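Local atomic coordinates of peroxiredoxin (Clostridioides difficile, PDB entry 6TSB), a protein that hydrolyses chitin through the GH18 domain modelled in this entry and, through a separate peroxiredoxin part, probably reduces peroxides as a bifunctional spore-coat protein. Residues Pro75-Leu78 against Asn79-Leu82; Arg183-Ile186 against Asn187-Glu191; Arg270-Asp273 against Glu274-Asp278; Lys317-Tyr320 against Val321-Asn324; Gln338-Ile341 against Leu342-Thr345. All coordinates share one frame; numbering follows the deposited sequence.

Interaction 1. Residues Pro75-Leu78 against Asn79-Leu82; sequences PRFL and NQLL
Pro75 O accepts from Asn79 N in the first turn of helix 75-83, 3.0 Å away and almost straight at 165°. The side chain of Asn79 folds back along the same turn: with CG anti to the carbonyl carbon (chi1 -69°), OD1 comes to 3.4 Å from Pro75 O, a meeting of two acceptors that bonds nothing. Arg76 contributes its backbone, its O taking Gln80 N at 2.9 Å. Phe77 does more. Its O receives Leu81 N, and Leu81 CB presses against that oxygen at 3.2 Å. The edge of the Phe77 ring meets the far end of Gln80, CD1 lying 4.4 Å from OE1; Gln80 reaches that level because its chain is extended throughout, and its NE2 is tied to Thr47 OG1. Leu78 closes the series. Its O takes Leu82 N, and one turn on its CG meets Leu82 CD1 at 4.2 Å, the two branches crossing at a slant. Around these bonds, Phe77, Leu78 and Leu81 all lean on Phe59 of strand 56-64, and Leu82 touches Val93 of strand 92-98. The result is an amphipathic i to i+4 helix turn, laid with its apolar side on parallel strands, as in the outer helical layer of a GH18 (beta/alpha)8 barrel.

Interaction 2. Residues Arg183-Ile186 against Asn187-Glu191; sequences RGYI and NSSAE
The Tyr185 ring is overlapped on one face by Ser189 CB, 3.9 Å from the ring centroid and displaced toward the CD2 rim, a CH-pi contact one turn along the chain. CG of Tyr185 stands opposite its backbone N (chi1 -176°), which swings the ring forward under Ser189 and on to Ala190, whose CB touches CE1 at 3.7 Å. Ser189 OG is hydrogen-bonded to Pro141 O, and a PEG molecule, probably from the crystallisation liquor, also bonds to it. Two donors grip Tyr185 O. Ala190 N comes in nearly head-on, whereas Ser189 N sits 43° out of the carbonyl plane, each at 3.1 Å from that O. Behind them Asn187 N and Ser188 N still make the ordinary bonds to Arg183 O and Gly184 O. Past the last turn Arg155 reaches in from helix 154-169, its NH2 bonding Ile186 O and its NE, weakly, Ala190 O. This is the C-terminal end of the short helix 183-188, which leads on to helix 192-195: part of the connection after parallel strand 174-179 of the GH18 (beta/alpha)8 barrel.

Interaction 3. Residues Arg270-Asp273 against Glu274-Asp278; sequences RTYD and ELRRD
Glu274 runs extended past Thr271. CB passes 3.3 Å from Thr271 OG1, CG passes closer at 3.1 Å from the same oxygen, CD lies 3.5 Å from it, and OE1 finishes on Thr271 N at 3.1 Å, taking that N-H on the anti side of the carboxylate. OE1 also lies 3.7 Å from Arg270 CD, with the charged ends of the two residues not in contact. Thr271 answers in kind: with OG1 set between the backbone N and the carbonyl carbon (chi1 65°), it accepts Glu274 N at 3.0 Å. The reciprocal pair is a capping box, and it fixes the switch from strand 268-271, a hairpin partner of strand 254-264, into helix 272-278. Leu275 N and Arg276 N then begin the regular helix bonds to Thr271 O and Tyr272 O. On the other flank Arg276 crosses Tyr272: CG rides over one ring face, 3.9 Å from the centroid, and NE makes a weak bond of 3.4 Å to OH, the guanidinium plane being turned 75° from the ring. Arg276 NH2 has a long, weak ion pair with Glu286. Asp273 OD2 accepts from Gln338 N of the second subunit, whose Leu342 packs against Tyr272.

Interaction 4. Residues Lys317-Tyr320 against Val321-Asn324; sequences KTQY and VLRN
Tyr320 has the side-chain amide of Asn324 over one face of its ring: the terminal atom modelled as OD1 lies above the centre, with the two planes 38° apart. Whether that atom is oxygen or nitrogen is doubtful, since the amide is probably turned over in the model. Arg323 comes to the same ring from another direction: its guanidinium stands almost upright to it, planes 82° apart, with NH2 3.9 Å from Tyr320 CD2. The chain of Arg323 bends at chi3 (61°), which folds the guanidinium back over the preceding turn, so that NH1 meets Gln319 CB at 3.5 Å and one flat face covers Tyr320 CA. Holding both residues from behind are backbone bonds, Arg323 N to Gln319 O at 2.8 Å and Asn324 N to Tyr320 O at 3.0 Å. One residue earlier, Leu322 CD1 rests 3.2 Å from Thr318 O. Further out, Thr318 and Val321 pack on Ile350 of helix 341-351. This end of helix 311-323 lies largely buried at the interface with the second subunit. Tyr320 OH bonds across the boundary to Asp238 of that subunit, and Lys317 NZ divides between a salt bridge to Asp309 of its own chain and Ala223 O of the second subunit, which would offset the cost of burying these groups.

Interaction 5. Residues Gln338-Ile341 against Leu342-Thr345; sequences QANI and LART
Ile341 O accepts from Thr345 twice, through OG1 at 3.2 Å and more weakly through N at 3.3 Å, and from a water at 2.9 Å. The hydroxyl gets there because OG1 lies opposite the carbonyl carbon of Thr345 (chi1 -61°), folding back onto the preceding turn. The same water accepts weakly from Arg344 NH1, 3.3 Å away, although the firmer partner of that nitrogen is Glu359, in a salt bridge. One residue earlier Asn340 O takes Arg344 N at 3.1 Å, the donor standing 48° out of the carbonyl plane. This is the N-terminus of helix 341-351, which follows the loop after strand 328-332. Asn340 holds the N-cap position, yet its side chain makes no capping bond: the first N-H groups are met instead by Asp337, whose carboxylate accepts from Leu342 N and Ala343 N and weakly from Ile341 N. That negative charge would sit favourably at the positive end of the helix. Asn340 CB touches Ala343 CB at 4.1 Å, while its ND2 turns to Asn48 O of the second subunit. Asn48 ND2 of that subunit also donates to Gln338 OE1.

How the interactions relate
The five contacts come one after another along the chain, each a single helix turn or helix end, and within one chain none touches another. Interactions 1 and 2 belong to the body of the barrel, helix 75-83 and helix 183-188, with centres about 34 Å apart. Interaction 3 lies where the chain leaves the large sheet, its centre about 26 Å from that of interaction 1. Interactions 4 and 5 share the distant part built from helices 311-323 and 341-351; their centres are about 19 Å apart, and about 61 and 55 Å from interaction 1. Interactions 3, 4 and 5 all meet the second subunit, interaction 3 of one subunit meeting interaction 5 of the other, an arrangement consistent with exchange of the C-terminal part between subunits.

Interaction 1. Residues Pro75-Leu78 against Asn79-Leu82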
loop_
_atom_site.group_PDB
_atom_site.type_symbol
_atom_site.label_atom_id
_atom_site.label_comp_id
_atom_site.label_asym_id
_atom_site.label_seq_id
_atom_site.Cartn_x
_atom_site.Cartn_y
_atom_site.Cartn_z
ATOM N N PRO A 75 29.451 -25.540 -15.404
ATOM C CA PRO A 75 30.173 -25.833 -14.159
ATOM C C PRO A 75 30.821 -24.632 -13.443
ATOM O O PRO A 75 30.991 -24.700 -12.237
ATOM C CB PRO A 75 31.272 -26.832 -14.570
ATOM C CG PRO A 75 31.309 -26.807 -16.094
ATOM C CD PRO A 75 29.953 -26.312 -16.554
ATOM N N ARG A 76 31.173 -23.568 -14.165
ATOM C CA ARG A 76 31.936 -22.447 -13.561
ATOM C C ARG A 76 31.078 -21.761 -12.493
ATOM O O ARG A 76 31.640 -21.328 -11.479
ATOM C CB ARG A 76 32.402 -21.485 -14.656
ATOM C CG ARG A 76 31.297 -20.673 -15.313
ATOM C CD ARG A 76 31.925 -19.773 -16.357
ATOM N NE ARG A 76 31.015 -18.797 -16.941
ATOM C CZ ARG A 76 30.158 -19.063 -17.922
ATOM N NH1 ARG A 76 30.084 -20.282 -18.425
ATOM N NH2 ARG A 76 29.367 -18.109 -18.385
ATOM N N PHE A 77 29.767 -21.666 -12.730
ATOM C CA PHE A 77 28.754 -21.112 -11.790
ATOM C C PHE A 77 28.702 -21.941 -10.504
ATOM O O PHE A 77 28.584 -21.367 -9.406
ATOM C CB PHE A 77 27.383 -21.056 -12.458
ATOM C CG PHE A 77 27.278 -20.042 -13.569
ATOM C CD1 PHE A 77 28.161 -18.970 -13.656
ATOM C CD2 PHE A 77 26.273 -20.147 -14.522
ATOM C CE1 PHE A 77 28.046 -18.042 -14.682
ATOM C CE2 PHE A 77 26.181 -19.233 -15.562
ATOM C CZ PHE A 77 27.066 -18.186 -15.638
ATOM N N LEU A 78 28.833 -23.252 -10.630
ATOM C CA LEU A 78 28.725 -24.159 -9.472
ATOM C C LEU A 78 30.019 -24.021 -8.660
ATOM O O LEU A 78 29.946 -24.011 -7.420
ATOM C CB LEU A 78 28.501 -25.598 -9.952
ATOM C CG LEU A 78 28.603 -26.660 -8.850
ATOM C CD1 LEU A 78 27.592 -26.400 -7.744
ATOM C CD2 LEU A 78 28.403 -28.064 -9.399
ATOM N N ASN A 79 31.171 -23.968 -9.326
ATOM C CA ASN A 79 32.462 -23.792 -8.617
ATOM C C ASN A 79 32.441 -22.431 -7.923
ATOM O O ASN A 79 32.863 -22.366 -6.754
ATOM C CB ASN A 79 33.656 -23.939 -9.556
ATOM C CG ASN A 79 33.833 -25.364 -10.030
ATOM O OD1 ASN A 79 34.088 -25.590 -11.211
ATOM N ND2 ASN A 79 33.688 -26.316 -9.122
ATOM N N GLN A 80 31.957 -21.392 -8.605
ATOM C CA GLN A 80 31.868 -20.029 -8.022
ATOM C C GLN A 80 31.021 -20.106 -6.752
ATOM O O GLN A 80 31.481 -19.678 -5.688
ATOM C CB GLN A 80 31.271 -19.045 -9.024
ATOM C CG GLN A 80 31.377 -17.597 -8.567
ATOM C CD GLN A 80 30.812 -16.638 -9.578
ATOM O OE1 GLN A 80 30.768 -16.941 -10.764
ATOM N NE2 GLN A 80 30.376 -15.478 -9.115
ATOM N N LEU A 81 29.866 -20.749 -6.854
ATOM C CA LEU A 81 28.886 -20.871 -5.743
ATOM C C LEU A 81 29.497 -21.690 -4.599
ATOM O O LEU A 81 29.272 -21.321 -3.437
ATOM C CB LEU A 81 27.601 -21.471 -6.319
ATOM C CG LEU A 81 26.462 -21.685 -5.332
ATOM C CD1 LEU A 81 25.897 -20.352 -4.848
ATOM C CD2 LEU A 81 25.380 -22.519 -5.998
ATOM N N LEU A 82 30.309 -22.704 -4.903
ATOM C CA LEU A 82 30.962 -23.579 -3.902
ATOM C C LEU A 82 31.968 -22.760 -3.108
ATOM O O LEU A 82 32.212 -23.123 -1.947
ATOM C CB LEU A 82 31.672 -24.758 -4.583
ATOM C CG LEU A 82 30.771 -25.956 -4.878
ATOM C CD1 LEU A 82 31.446 -26.937 -5.812
ATOM C CD2 LEU A 82 30.374 -26.647 -3.591
#

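Interaction 2. Residues Arg183-Ile186 against Asn187-Glu191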
loop_
_atom_site.group_PDB
_atom_site.type_symbol
_atom_site.label_atom_id
_atom_site.label_comp_id
_atom_site.label_asym_id
_atom_site.label_seq_id
_atom_site.Cartn_x
_atom_site.Cartn_y
_atom_site.Cartn_z
ATOM N N ARG A 183 -3.631 -32.456 -5.846
ATOM C CA ARG A 183 -4.258 -33.799 -5.709
ATOM C C ARG A 183 -3.583 -34.758 -6.692
ATOM O O ARG A 183 -3.147 -35.817 -6.250
ATOM C CB ARG A 183 -5.771 -33.734 -5.972
ATOM C CG ARG A 183 -6.579 -32.991 -4.910
ATOM C CD ARG A 183 -7.016 -33.753 -3.654
ATOM N NE ARG A 183 -7.564 -32.847 -2.643
ATOM C CZ ARG A 183 -8.751 -32.234 -2.706
ATOM N NH1 ARG A 183 -9.564 -32.426 -3.732
ATOM N NH2 ARG A 183 -9.125 -31.422 -1.733
ATOM N N GLY A 184 -3.543 -34.384 -7.972
ATOM C CA GLY A 184 -2.839 -35.103 -9.048
ATOM C C GLY A 184 -1.452 -35.574 -8.632
ATOM O O GLY A 184 -1.137 -36.740 -8.926
ATOM N N TYR A 185 -0.639 -34.718 -7.993
ATOM C CA TYR A 185 0.761 -35.047 -7.608
ATOM C C TYR A 185 0.713 -36.091 -6.480
ATOM O O TYR A 185 1.529 -37.038 -6.472
ATOM C CB TYR A 185 1.596 -33.798 -7.252
ATOM C CG TYR A 185 3.054 -34.082 -6.947
ATOM C CD1 TYR A 185 3.438 -34.555 -5.702
ATOM C CD2 TYR A 185 4.057 -33.918 -7.901
ATOM C CE1 TYR A 185 4.759 -34.864 -5.418
ATOM C CE2 TYR A 185 5.391 -34.213 -7.623
ATOM C CZ TYR A 185 5.733 -34.709 -6.388
ATOM O OH TYR A 185 7.014 -35.031 -6.079
ATOM N N ILE A 186 -0.211 -35.962 -5.534
ATOM C CA ILE A 186 -0.212 -36.878 -4.361
ATOM C C ILE A 186 -0.641 -38.287 -4.786
ATOM O O ILE A 186 -0.082 -39.258 -4.206
ATOM C CB ILE A 186 -1.050 -36.310 -3.213
ATOM C CG1 ILE A 186 -0.312 -35.115 -2.606
ATOM C CG2 ILE A 186 -1.348 -37.386 -2.166
ATOM C CD1 ILE A 186 -1.209 -33.997 -2.225
ATOM N N ASN A 187 -1.546 -38.390 -5.758
ATOM C CA ASN A 187 -2.175 -39.664 -6.203
ATOM C C ASN A 187 -1.441 -40.292 -7.401
ATOM O O ASN A 187 -1.542 -41.513 -7.526
ATOM C CB ASN A 187 -3.654 -39.466 -6.573
ATOM C CG ASN A 187 -4.503 -38.986 -5.407
ATOM O OD1 ASN A 187 -4.289 -39.357 -4.246
ATOM N ND2 ASN A 187 -5.447 -38.112 -5.708
ATOM N N SER A 188 -0.788 -39.506 -8.270
ATOM C CA SER A 188 -0.265 -39.948 -9.593
ATOM C C SER A 188 1.238 -39.693 -9.800
ATOM O O SER A 188 1.750 -40.154 -10.850
ATOM C CB SER A 188 -1.030 -39.287 -10.693
ATOM O OG SER A 188 -2.402 -39.587 -10.559
ATOM N N SER A 189 1.924 -38.960 -8.911
ATOM C CA SER A 189 3.361 -38.627 -9.085
ATOM C C SER A 189 4.196 -39.237 -7.963
ATOM O O SER A 189 5.182 -39.861 -8.273
ATOM C CB SER A 189 3.592 -37.151 -9.219
ATOM O OG SER A 189 2.939 -36.683 -10.384
ATOM N N ALA A 190 3.806 -39.120 -6.709
ATOM C CA ALA A 190 4.668 -39.584 -5.612
ATOM C C ALA A 190 3.853 -40.240 -4.500
ATOM O O ALA A 190 2.662 -39.919 -4.321
ATOM C CB ALA A 190 5.489 -38.437 -5.093
ATOM N N GLU A 191 4.524 -41.155 -3.814
ATOM C CA GLU A 191 4.055 -41.886 -2.626
ATOM C C GLU A 191 4.580 -41.054 -1.474
ATOM O O GLU A 191 5.666 -41.378 -0.979
ATOM C CB GLU A 191 4.580 -43.331 -2.576
ATOM C CG GLU A 191 4.169 -44.223 -3.752
ATOM C CD GLU A 191 4.666 -45.664 -3.616
ATOM O OE1 GLU A 191 5.910 -45.882 -3.528
ATOM O OE2 GLU A 191 3.812 -46.582 -3.542
#

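Interaction 3. Residues Arg270-Asp273 against Glu274-Asp278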
loop_
_atom_site.group_PDB
_atom_site.type_symbol
_atom_site.label_atom_id
_atom_site.label_comp_id
_atom_site.label_asym_id
_atom_site.label_seq_id
_atom_site.Cartn_x
_atom_site.Cartn_y
_atom_site.Cartn_z
ATOM N N ARG A 270 7.868 -11.931 -15.303
ATOM C CA ARG A 270 8.828 -10.830 -15.083
ATOM C C ARG A 270 9.591 -11.140 -13.800
ATOM O O ARG A 270 8.968 -11.610 -12.855
ATOM C CB ARG A 270 8.087 -9.490 -15.032
ATOM C CG ARG A 270 7.364 -9.107 -16.320
ATOM C CD ARG A 270 8.274 -8.793 -17.499
ATOM N NE ARG A 270 7.563 -8.194 -18.626
ATOM C CZ ARG A 270 7.081 -8.847 -19.690
ATOM N NH1 ARG A 270 7.191 -10.160 -19.814
ATOM N NH2 ARG A 270 6.461 -8.164 -20.632
ATOM N N THR A 271 10.894 -10.910 -13.795
ATOM C CA THR A 271 11.747 -10.998 -12.595
ATOM C C THR A 271 11.361 -9.861 -11.641
ATOM O O THR A 271 10.884 -8.804 -12.128
ATOM C CB THR A 271 13.221 -10.916 -12.995
ATOM O OG1 THR A 271 13.408 -9.605 -13.539
ATOM C CG2 THR A 271 13.613 -11.999 -13.983
ATOM N N TYR A 272 11.583 -10.024 -10.337
ATOM C CA TYR A 272 11.337 -8.918 -9.390
ATOM C C TYR A 272 12.087 -7.675 -9.894
ATOM O O TYR A 272 11.459 -6.623 -10.001
ATOM C CB TYR A 272 11.729 -9.271 -7.963
ATOM C CG TYR A 272 11.424 -8.149 -7.018
ATOM C CD1 TYR A 272 10.137 -7.631 -6.936
ATOM C CD2 TYR A 272 12.411 -7.586 -6.230
ATOM C CE1 TYR A 272 9.832 -6.589 -6.073
ATOM C CE2 TYR A 272 12.117 -6.563 -5.339
ATOM C CZ TYR A 272 10.825 -6.056 -5.261
ATOM O OH TYR A 272 10.530 -5.044 -4.381
ATOM N N ASP A 273 13.369 -7.815 -10.239
ATOM C CA ASP A 273 14.198 -6.737 -10.845
ATOM C C ASP A 273 13.424 -6.023 -11.967
ATOM O O ASP A 273 13.413 -4.775 -11.934
ATOM C CB ASP A 273 15.573 -7.293 -11.213
ATOM C CG ASP A 273 16.330 -7.638 -9.940
ATOM O OD1 ASP A 273 15.792 -7.268 -8.854
ATOM O OD2 ASP A 273 17.423 -8.292 -10.022
ATOM N N GLU A 274 12.724 -6.748 -12.850
ATOM C CA GLU A 274 11.967 -6.175 -14.003
ATOM C C GLU A 274 10.655 -5.486 -13.546
ATOM O O GLU A 274 10.170 -4.598 -14.266
ATOM C CB GLU A 274 11.674 -7.262 -15.045
ATOM C CG GLU A 274 12.853 -7.651 -15.937
ATOM C CD GLU A 274 12.556 -8.820 -16.879
ATOM O OE1 GLU A 274 11.754 -9.722 -16.501
ATOM O OE2 GLU A 274 13.105 -8.835 -18.002
ATOM N N LEU A 275 10.056 -5.886 -12.423
ATOM C CA LEU A 275 8.890 -5.186 -11.819
ATOM C C LEU A 275 9.376 -3.906 -11.111
ATOM O O LEU A 275 8.711 -2.859 -11.234
ATOM C CB LEU A 275 8.191 -6.147 -10.843
ATOM C CG LEU A 275 7.578 -7.421 -11.438
ATOM C CD1 LEU A 275 7.017 -8.318 -10.345
ATOM C CD2 LEU A 275 6.495 -7.101 -12.454
ATOM N N ARG A 276 10.493 -4.008 -10.383
ATOM C CA ARG A 276 11.218 -2.910 -9.687
ATOM C C ARG A 276 11.533 -1.774 -10.669
ATOM O O ARG A 276 11.765 -0.661 -10.205
ATOM C CB ARG A 276 12.537 -3.434 -9.096
ATOM C CG ARG A 276 12.506 -3.737 -7.607
ATOM C CD ARG A 276 12.978 -2.523 -6.835
ATOM N NE ARG A 276 12.601 -2.540 -5.427
ATOM C CZ ARG A 276 12.853 -1.564 -4.551
ATOM N NH1 ARG A 276 13.481 -0.459 -4.925
ATOM N NH2 ARG A 276 12.470 -1.697 -3.294
ATOM N N ARG A 277 11.611 -2.061 -11.967
ATOM C CA ARG A 277 12.074 -1.082 -12.984
ATOM C C ARG A 277 10.878 -0.585 -13.806
ATOM O O ARG A 277 10.793 0.627 -14.009
ATOM C CB ARG A 277 13.172 -1.694 -13.862
ATOM C CG ARG A 277 14.280 -0.718 -14.240
ATOM C CD ARG A 277 14.909 -0.999 -15.596
ATOM N NE ARG A 277 15.340 -2.388 -15.734
ATOM C CZ ARG A 277 14.905 -3.256 -16.653
ATOM N NH1 ARG A 277 14.014 -2.896 -17.564
ATOM N NH2 ARG A 277 15.367 -4.496 -16.660
ATOM N N ASP A 278 9.979 -1.469 -14.244
ATOM C CA ASP A 278 8.935 -1.144 -15.260
ATOM C C ASP A 278 7.494 -1.224 -14.716
ATOM O O ASP A 278 6.573 -1.182 -15.563
ATOM C CB ASP A 278 9.064 -2.077 -16.471
ATOM C CG ASP A 278 10.484 -2.159 -17.008
ATOM O OD1 ASP A 278 11.337 -1.362 -16.536
ATOM O OD2 ASP A 278 10.731 -3.025 -17.884
#

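Interaction 4. Residues Lys317-Tyr320 against Val321-Asn324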
loop_
_atom_site.group_PDB
_atom_site.type_symbol
_atom_site.label_atom_id
_atom_site.label_comp_id
_atom_site.label_asym_id
_atom_site.label_seq_id
_atom_site.Cartn_x
_atom_site.Cartn_y
_atom_site.Cartn_z
ATOM N N LYS A 317 -10.189 10.208 7.746
ATOM C CA LYS A 317 -10.678 11.587 8.051
ATOM C C LYS A 317 -12.211 11.628 8.002
ATOM O O LYS A 317 -12.776 12.190 8.949
ATOM C CB LYS A 317 -10.010 12.617 7.137
ATOM C CG LYS A 317 -8.702 13.119 7.726
ATOM C CD LYS A 317 -7.705 13.721 6.749
ATOM C CE LYS A 317 -6.348 13.824 7.410
ATOM N NZ LYS A 317 -5.462 14.771 6.713
ATOM N N THR A 318 -12.866 11.055 6.985
ATOM C CA THR A 318 -14.345 11.103 6.867
ATOM C C THR A 318 -14.984 10.229 7.957
ATOM O O THR A 318 -16.148 10.526 8.368
ATOM C CB THR A 318 -14.830 10.691 5.464
ATOM O OG1 THR A 318 -14.229 9.460 5.048
ATOM C CG2 THR A 318 -14.559 11.764 4.422
ATOM N N GLN A 319 -14.287 9.170 8.400
ATOM C CA GLN A 319 -14.712 8.364 9.585
ATOM C C GLN A 319 -14.749 9.287 10.812
ATOM O O GLN A 319 -15.791 9.337 11.491
ATOM C CB GLN A 319 -13.793 7.161 9.860
ATOM C CG GLN A 319 -13.998 5.969 8.921
ATOM C CD GLN A 319 -15.394 5.403 9.020
ATOM O OE1 GLN A 319 -16.235 5.645 8.153
ATOM N NE2 GLN A 319 -15.666 4.687 10.104
ATOM N N TYR A 320 -13.646 9.987 11.070
ATOM C CA TYR A 320 -13.477 10.926 12.203
ATOM C C TYR A 320 -14.653 11.903 12.201
ATOM O O TYR A 320 -15.172 12.205 13.267
ATOM C CB TYR A 320 -12.101 11.590 12.137
ATOM C CG TYR A 320 -11.745 12.428 13.334
ATOM C CD1 TYR A 320 -12.277 13.701 13.524
ATOM C CD2 TYR A 320 -10.841 11.952 14.283
ATOM C CE1 TYR A 320 -11.921 14.470 14.628
ATOM C CE2 TYR A 320 -10.472 12.714 15.387
ATOM C CZ TYR A 320 -11.007 13.980 15.559
ATOM O OH TYR A 320 -10.627 14.697 16.663
ATOM N N VAL A 321 -15.079 12.355 11.025
ATOM C CA VAL A 321 -16.183 13.342 10.895
ATOM C C VAL A 321 -17.446 12.690 11.461
ATOM O O VAL A 321 -18.248 13.352 12.176
ATOM C CB VAL A 321 -16.352 13.819 9.429
ATOM C CG1 VAL A 321 -17.733 14.393 9.147
ATOM C CG2 VAL A 321 -15.290 14.839 9.044
ATOM N N LEU A 322 -17.663 11.442 11.093
ATOM C CA LEU A 322 -18.934 10.747 11.390
ATOM C C LEU A 322 -18.905 10.273 12.851
ATOM O O LEU A 322 -19.930 10.330 13.495
ATOM C CB LEU A 322 -19.077 9.589 10.400
ATOM C CG LEU A 322 -19.357 10.004 8.953
ATOM C CD1 LEU A 322 -18.879 8.920 8.001
ATOM C CD2 LEU A 322 -20.848 10.296 8.753
ATOM N N ARG A 323 -17.763 9.822 13.359
ATOM C CA ARG A 323 -17.734 9.254 14.728
ATOM C C ARG A 323 -17.855 10.457 15.673
ATOM O O ARG A 323 -18.718 10.362 16.569
ATOM C CB ARG A 323 -16.594 8.236 14.909
ATOM C CG ARG A 323 -15.411 8.656 15.770
ATOM C CD ARG A 323 -14.468 7.481 16.041
ATOM N NE ARG A 323 -13.898 6.928 14.813
ATOM C CZ ARG A 323 -12.780 7.349 14.212
ATOM N NH1 ARG A 323 -12.389 6.781 13.081
ATOM N NH2 ARG A 323 -12.039 8.312 14.737
ATOM N N ASN A 324 -17.225 11.598 15.341
ATOM C CA ASN A 324 -17.113 12.799 16.215
ATOM C C ASN A 324 -18.210 13.860 15.998
ATOM O O ASN A 324 -18.096 14.968 16.627
ATOM C CB ASN A 324 -15.720 13.379 16.082
ATOM C CG ASN A 324 -14.702 12.462 16.712
ATOM O OD1 ASN A 324 -13.933 11.817 16.008
ATOM N ND2 ASN A 324 -14.683 12.417 18.039
#

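Interaction 5. Residues Gln338-Ile341 against Leu342-Thr345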
loop_
_atom_site.group_PDB
_atom_site.type_symbol
_atom_site.label_atom_id
_atom_site.label_comp_id
_atom_site.label_asym_id
_atom_site.label_seq_id
_atom_site.Cartn_x
_atom_site.Cartn_y
_atom_site.Cartn_z
ATOM N N GLN A 338 -8.454 17.434 -10.960
ATOM C CA GLN A 338 -9.267 17.737 -12.174
ATOM C C GLN A 338 -10.107 16.508 -12.544
ATOM O O GLN A 338 -11.198 16.701 -13.073
ATOM C CB GLN A 338 -8.375 18.209 -13.330
ATOM C CG GLN A 338 -7.709 19.575 -13.121
ATOM C CD GLN A 338 -8.627 20.784 -13.191
ATOM O OE1 GLN A 338 -9.840 20.682 -13.388
ATOM N NE2 GLN A 338 -8.050 21.965 -13.017
ATOM N N ALA A 339 -9.648 15.288 -12.240
ATOM C CA ALA A 339 -10.388 14.035 -12.535
ATOM C C ALA A 339 -11.365 13.681 -11.398
ATOM O O ALA A 339 -12.072 12.691 -11.552
ATOM C CB ALA A 339 -9.404 12.910 -12.795
ATOM N N ASN A 340 -11.403 14.436 -10.290
ATOM C CA ASN A 340 -12.389 14.237 -9.185
ATOM C C ASN A 340 -12.171 12.886 -8.496
ATOM O O ASN A 340 -13.146 12.291 -8.030
ATOM C CB ASN A 340 -13.833 14.390 -9.674
ATOM C CG ASN A 340 -14.131 15.819 -10.074
ATOM O OD1 ASN A 340 -13.432 16.738 -9.658
ATOM N ND2 ASN A 340 -15.156 16.007 -10.881
ATOM N N ILE A 341 -10.925 12.436 -8.417
ATOM C CA ILE A 341 -10.580 11.140 -7.780
ATOM C C ILE A 341 -10.672 11.331 -6.261
ATOM O O ILE A 341 -11.419 10.578 -5.614
ATOM C CB ILE A 341 -9.194 10.668 -8.237
ATOM C CG1 ILE A 341 -9.179 10.380 -9.739
ATOM C CG2 ILE A 341 -8.736 9.460 -7.423
ATOM C CD1 ILE A 341 -7.785 10.365 -10.316
ATOM N N LEU A 342 -9.974 12.330 -5.715
ATOM C CA LEU A 342 -10.058 12.637 -4.264
ATOM C C LEU A 342 -11.484 13.065 -3.907
ATOM O O LEU A 342 -11.999 12.555 -2.932
ATOM C CB LEU A 342 -9.012 13.685 -3.892
ATOM C CG LEU A 342 -7.577 13.252 -4.149
ATOM C CD1 LEU A 342 -6.584 14.127 -3.402
ATOM C CD2 LEU A 342 -7.377 11.778 -3.815
ATOM N N ALA A 343 -12.111 13.906 -4.719
ATOM C CA ALA A 343 -13.469 14.424 -4.486
ATOM C C ALA A 343 -14.430 13.249 -4.269
ATOM O O ALA A 343 -15.251 13.310 -3.331
ATOM C CB ALA A 343 -13.889 15.297 -5.643
ATOM N N ARG A 344 -14.356 12.236 -5.132
ATOM C CA ARG A 344 -15.262 11.055 -5.091
ATOM C C ARG A 344 -15.091 10.351 -3.736
ATOM O O ARG A 344 -16.107 10.072 -3.066
ATOM C CB ARG A 344 -14.940 10.104 -6.249
ATOM C CG ARG A 344 -16.080 9.165 -6.615
ATOM C CD ARG A 344 -15.710 8.165 -7.699
ATOM N NE ARG A 344 -16.416 6.909 -7.495
ATOM C CZ ARG A 344 -15.951 5.873 -6.789
ATOM N NH1 ARG A 344 -14.759 5.902 -6.214
ATOM N NH2 ARG A 344 -16.694 4.789 -6.665
ATOM N N THR A 345 -13.837 10.080 -3.377
ATOM C CA THR A 345 -13.417 9.385 -2.139
ATOM C C THR A 345 -14.020 10.165 -0.972
ATOM O O THR A 345 -14.694 9.528 -0.145
ATOM C CB THR A 345 -11.887 9.296 -2.010
ATOM O OG1 THR A 345 -11.335 8.555 -3.096
ATOM C CG2 THR A 345 -11.424 8.621 -0.734
HETATM O O HOH W 1 -12.321 8.097 -6.864
#